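Geranyltranstransferase (Enterococcus faecalis, PDB 3P8L) probably condenses isopentenyl diphosphate with geranyl diphosphate to make farnesyl diphosphate, releasing diphosphate in a magnesium-dependent reaction. Local coordinates at residues R37-A48 against K105-T116. Residues are numbered along the deposited sequence; the frame is centred on the assembly and turned at random.
Sequences RLKEAMLYSIHA and KPTNHKVFGEAT
R37 grips the junction between helices 108-112 and 114-133 with the NE/NH2 edge of its guanidinium. NE gives a nearly straight bond to T116 OG1 (3.0 Å, 168°), while NH2 reaches F112 O at 2.7 Å, the carbonyl with which the first of these helices ends before G113 turns the chain at positive phi. Both acceptors lie close to the guanidinium plane, so the pair fixes its rotation; with CG anti to the backbone N (chi1 171°) and the chain extended beyond it, the arginine carries two donors across to the end of helix 108-112. Further along, the N108 amide gives a straight in-plane bond from ND2 to S45 OG (2.8 Å) and a weak, bent one to A41 O, where an asparagine is short enough to lie between the helices. Y44 OH donates to P106 O; their 2.4 Å separation is shorter than a normal hydrogen bond, so the exact length is doubtful. Between these polar points F112 fits as a knob among R37, E40, A41 and Y44. A41 CB lies 3.9 Å from the centroid of the F112 ring, over one face, a CH-pi contact that the small alanine permits; V111 CG1, from the residue before, lies over the opposite face, off toward its margin. The phenyl edge turns toward the tyrosine face in an offset edge-to-face pair, planes at 73°, and V111 CG2 packs against Y44 CZ. R37 also packs against E167 of the second subunit. The contact thus joins helix 36-47 to strand 105-106, helix 108-112 and the start of helix 114-133, within the all-helical isoprenoid synthase fold.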
loop_
_atom_site.group_PDB
_atom_site.type_symbol
_atom_site.label_atom_id
_atom_site.label_comp_id
_atom_site.label_asym_id
_atom_site.label_seq_id
_atom_site.Cartn_x
_atom_site.Cartn_y
_atom_site.Cartn_z
ATOM N N ARG A 37 11.387 -13.199 9.707
ATOM C CA ARG A 37 10.103 -13.899 9.804
ATOM C C ARG A 37 9.048 -13.317 8.863
ATOM O O ARG A 37 8.322 -14.076 8.204
ATOM C CB ARG A 37 9.565 -13.877 11.234
ATOM C CG ARG A 37 8.121 -14.405 11.326
ATOM C CD ARG A 37 7.605 -14.340 12.735
ATOM N NE ARG A 37 6.309 -14.992 12.885
ATOM C CZ ARG A 37 6.175 -16.294 13.169
ATOM N NH1 ARG A 37 7.250 -17.051 13.311
ATOM N NH2 ARG A 37 4.979 -16.846 13.311
ATOM N N LEU A 38 8.969 -11.981 8.826
ATOM C CA LEU A 38 8.091 -11.272 7.901
ATOM C C LEU A 38 8.411 -11.658 6.457
ATOM O O LEU A 38 7.512 -12.016 5.693
ATOM C CB LEU A 38 8.202 -9.757 8.101
ATOM C CG LEU A 38 7.267 -8.960 7.187
ATOM C CD1 LEU A 38 5.792 -9.121 7.623
ATOM C CD2 LEU A 38 7.695 -7.479 7.083
ATOM N N LYS A 39 9.700 -11.597 6.114
ATOM C CA LYS A 39 10.229 -12.050 4.826
ATOM C C LYS A 39 9.786 -13.475 4.458
ATOM O O LYS A 39 9.248 -13.715 3.381
ATOM C CB LYS A 39 11.752 -11.955 4.844
ATOM C CG LYS A 39 12.443 -12.410 3.564
ATOM C CD LYS A 39 13.954 -12.595 3.770
ATOM C CE LYS A 39 14.638 -11.259 4.095
ATOM N NZ LYS A 39 16.116 -11.418 4.258
ATOM N N GLU A 40 9.960 -14.415 5.380
ATOM C CA GLU A 40 9.570 -15.813 5.120
ATOM C C GLU A 40 8.075 -16.011 4.943
ATOM O O GLU A 40 7.634 -16.838 4.151
ATOM C CB GLU A 40 10.053 -16.720 6.252
ATOM C CG GLU A 40 11.507 -17.080 6.129
ATOM C CD GLU A 40 12.028 -17.731 7.395
ATOM O OE1 GLU A 40 11.303 -18.595 7.933
ATOM O OE2 GLU A 40 13.134 -17.368 7.860
ATOM N N ALA A 41 7.298 -15.238 5.676
ATOM C CA ALA A 41 5.857 -15.356 5.586
ATOM C C ALA A 41 5.342 -14.811 4.244
ATOM O O ALA A 41 4.470 -15.425 3.602
ATOM C CB ALA A 41 5.214 -14.659 6.756
ATOM N N MET A 42 5.932 -13.705 3.795
ATOM C CA MET A 42 5.611 -13.152 2.472
ATOM C C MET A 42 6.046 -14.118 1.372
ATOM O O MET A 42 5.282 -14.389 0.449
ATOM C CB MET A 42 6.228 -11.744 2.295
ATOM C CG MET A 42 5.578 -10.682 3.199
ATOM S SD MET A 42 6.112 -8.937 3.148
ATOM C CE MET A 42 7.823 -9.186 3.544
ATOM N N LEU A 43 7.272 -14.640 1.471
ATOM C CA LEU A 43 7.770 -15.606 0.484
ATOM C C LEU A 43 6.929 -16.880 0.485
ATOM O O LEU A 43 6.731 -17.491 -0.554
ATOM C CB LEU A 43 9.241 -15.960 0.731
ATOM C CG LEU A 43 10.360 -14.954 0.441
ATOM C CD1 LEU A 43 11.730 -15.499 0.897
ATOM C CD2 LEU A 43 10.419 -14.594 -1.047
ATOM N N TYR A 44 6.427 -17.292 1.650
ATOM C CA TYR A 44 5.564 -18.467 1.683
ATOM C C TYR A 44 4.377 -18.307 0.727
ATOM O O TYR A 44 4.124 -19.184 -0.114
ATOM C CB TYR A 44 5.057 -18.762 3.099
ATOM C CG TYR A 44 4.028 -19.874 3.119
ATOM C CD1 TYR A 44 4.427 -21.209 3.029
ATOM C CD2 TYR A 44 2.675 -19.597 3.260
ATOM C CE1 TYR A 44 3.494 -22.250 3.054
ATOM C CE2 TYR A 44 1.718 -20.626 3.260
ATOM C CZ TYR A 44 2.152 -21.958 3.154
ATOM O OH TYR A 44 1.252 -22.998 3.169
ATOM N N SER A 45 3.686 -17.178 0.835
ATOM C CA SER A 45 2.472 -16.955 0.066
ATOM C C SER A 45 2.743 -16.727 -1.421
ATOM O O SER A 45 1.904 -17.058 -2.249
ATOM C CB SER A 45 1.687 -15.784 0.633
ATOM O OG SER A 45 1.117 -16.116 1.887
ATOM N N ILE A 46 3.904 -16.164 -1.742
ATOM C CA ILE A 46 4.364 -16.077 -3.136
ATOM C C ILE A 46 4.662 -17.475 -3.716
ATOM O O ILE A 46 4.137 -17.838 -4.787
ATOM C CB ILE A 46 5.600 -15.137 -3.265
ATOM C CG1 ILE A 46 5.199 -13.691 -3.013
ATOM C CG2 ILE A 46 6.253 -15.240 -4.651
ATOM C CD1 ILE A 46 6.366 -12.845 -2.613
ATOM N N HIS A 47 5.441 -18.270 -3.005
ATOM C CA HIS A 47 5.871 -19.592 -3.452
ATOM C C HIS A 47 4.790 -20.656 -3.479
ATOM O O HIS A 47 4.970 -21.702 -4.042
ATOM C CB HIS A 47 6.982 -20.112 -2.578
ATOM C CG HIS A 47 8.304 -19.479 -2.827
ATOM N ND1 HIS A 47 8.781 -19.214 -4.086
ATOM C CD2 HIS A 47 9.265 -19.080 -1.970
ATOM C CE1 HIS A 47 9.971 -18.665 -3.991
ATOM N NE2 HIS A 47 10.289 -18.576 -2.718
ATOM N N ALA A 48 3.675 -20.394 -2.856
ATOM C CA ALA A 48 2.539 -21.316 -2.904
ATOM C C ALA A 48 1.929 -21.340 -4.321
ATOM O O ALA A 48 1.108 -22.204 -4.654
ATOM C CB ALA A 48 1.493 -20.928 -1.853
ATOM N N LYS A 105 -2.585 -26.135 0.042
ATOM C CA LYS A 105 -1.586 -25.836 1.064
ATOM C C LYS A 105 -2.205 -24.949 2.158
ATOM O O LYS A 105 -3.163 -24.234 1.904
ATOM C CB LYS A 105 -0.349 -25.194 0.422
ATOM C CG LYS A 105 0.550 -26.196 -0.312
ATOM C CD LYS A 105 1.714 -25.528 -1.055
ATOM C CE LYS A 105 2.437 -24.501 -0.187
ATOM N NZ LYS A 105 3.842 -24.249 -0.638
ATOM N N PRO A 106 -1.686 -25.026 3.409
ATOM C CA PRO A 106 -2.274 -24.151 4.423
ATOM C C PRO A 106 -2.076 -22.672 4.119
ATOM O O PRO A 106 -1.058 -22.280 3.537
ATOM C CB PRO A 106 -1.513 -24.517 5.701
ATOM C CG PRO A 106 -0.297 -25.243 5.244
ATOM C CD PRO A 106 -0.668 -25.916 3.996
ATOM N N THR A 107 -3.045 -21.879 4.535
ATOM C CA THR A 107 -3.052 -20.444 4.305
ATOM C C THR A 107 -2.048 -19.795 5.227
ATOM O O THR A 107 -1.589 -20.425 6.198
ATOM C CB THR A 107 -4.445 -19.854 4.490
ATOM O OG1 THR A 107 -5.024 -20.395 5.677
ATOM C CG2 THR A 107 -5.345 -20.209 3.293
ATOM N N ASN A 108 -1.679 -18.557 4.898
ATOM C CA ASN A 108 -0.644 -17.844 5.635
ATOM C C ASN A 108 -0.858 -17.794 7.167
ATOM O O ASN A 108 0.068 -18.087 7.919
ATOM C CB ASN A 108 -0.444 -16.444 5.055
ATOM C CG ASN A 108 0.853 -15.821 5.497
ATOM O OD1 ASN A 108 1.022 -15.519 6.670
ATOM N ND2 ASN A 108 1.781 -15.608 4.555
ATOM N N HIS A 109 -2.063 -17.446 7.614
ATOM C CA HIS A 109 -2.369 -17.397 9.055
ATOM C C HIS A 109 -2.320 -18.755 9.751
ATOM O O HIS A 109 -2.022 -18.812 10.934
ATOM C CB HIS A 109 -3.718 -16.719 9.336
ATOM C CG HIS A 109 -4.901 -17.416 8.754
ATOM N ND1 HIS A 109 -5.266 -17.268 7.430
ATOM C CD2 HIS A 109 -5.851 -18.206 9.324
ATOM C CE1 HIS A 109 -6.376 -17.950 7.205
ATOM N NE2 HIS A 109 -6.751 -18.530 8.335
ATOM N N LYS A 110 -2.596 -19.833 9.009
ATOM C CA LYS A 110 -2.498 -21.204 9.536
ATOM C C LYS A 110 -1.059 -21.601 9.726
ATOM O O LYS A 110 -0.728 -22.382 10.625
ATOM C CB LYS A 110 -3.191 -22.216 8.610
ATOM C CG LYS A 110 -4.711 -22.079 8.576
ATOM C CD LYS A 110 -5.308 -21.942 9.967
ATOM C CE LYS A 110 -5.552 -23.302 10.606
ATOM N NZ LYS A 110 -6.314 -23.124 11.865
ATOM N N VAL A 111 -0.181 -21.051 8.892
ATOM C CA VAL A 111 1.222 -21.330 9.093
ATOM C C VAL A 111 1.845 -20.462 10.192
ATOM O O VAL A 111 2.487 -21.002 11.104
ATOM C CB VAL A 111 2.020 -21.301 7.768
ATOM C CG1 VAL A 111 3.459 -21.658 7.986
ATOM C CG2 VAL A 111 1.410 -22.252 6.777
ATOM N N PHE A 112 1.632 -19.142 10.126
ATOM C CA PHE A 112 2.451 -18.192 10.880
ATOM C C PHE A 112 1.718 -17.465 11.999
ATOM O O PHE A 112 2.326 -16.690 12.743
ATOM C CB PHE A 112 3.079 -17.159 9.927
ATOM C CG PHE A 112 4.046 -17.749 8.934
ATOM C CD1 PHE A 112 5.347 -18.070 9.311
ATOM C CD2 PHE A 112 3.647 -17.985 7.622
ATOM C CE1 PHE A 112 6.261 -18.627 8.391
ATOM C CE2 PHE A 112 4.526 -18.546 6.694
ATOM C CZ PHE A 112 5.855 -18.862 7.077
ATOM N N GLY A 113 0.416 -17.722 12.109
ATOM C CA GLY A 113 -0.454 -17.016 13.020
ATOM C C GLY A 113 -1.021 -15.782 12.330
ATOM O O GLY A 113 -0.476 -15.309 11.313
ATOM N N GLU A 114 -2.097 -15.249 12.899
ATOM C CA GLU A 114 -2.836 -14.140 12.297
ATOM C C GLU A 114 -2.090 -12.812 12.265
ATOM O O GLU A 114 -2.169 -12.094 11.263
ATOM C CB GLU A 114 -4.208 -13.962 12.945
ATOM C CG GLU A 114 -5.208 -14.994 12.508
ATOM C CD GLU A 114 -6.484 -14.942 13.336
ATOM O OE1 GLU A 114 -7.105 -13.865 13.435
ATOM O OE2 GLU A 114 -6.868 -15.989 13.876
ATOM N N ALA A 115 -1.349 -12.507 13.326
ATOM C CA ALA A 115 -0.582 -11.253 13.377
ATOM C C ALA A 115 0.459 -11.176 12.260
ATOM O O ALA A 115 0.565 -10.146 11.595
ATOM C CB ALA A 115 0.080 -11.063 14.726
ATOM N N THR A 116 1.185 -12.274 12.043
ATOM C CA THR A 116 2.196 -12.360 10.982
ATOM C C THR A 116 1.576 -12.227 9.567
ATOM O O THR A 116 2.146 -11.573 8.708
ATOM C CB THR A 116 3.000 -13.636 11.102
ATOM O OG1 THR A 116 3.631 -13.677 12.391
ATOM C CG2 THR A 116 4.100 -13.700 10.033
HETATM O O HOH W 1 4.890 -21.719 -0.441
#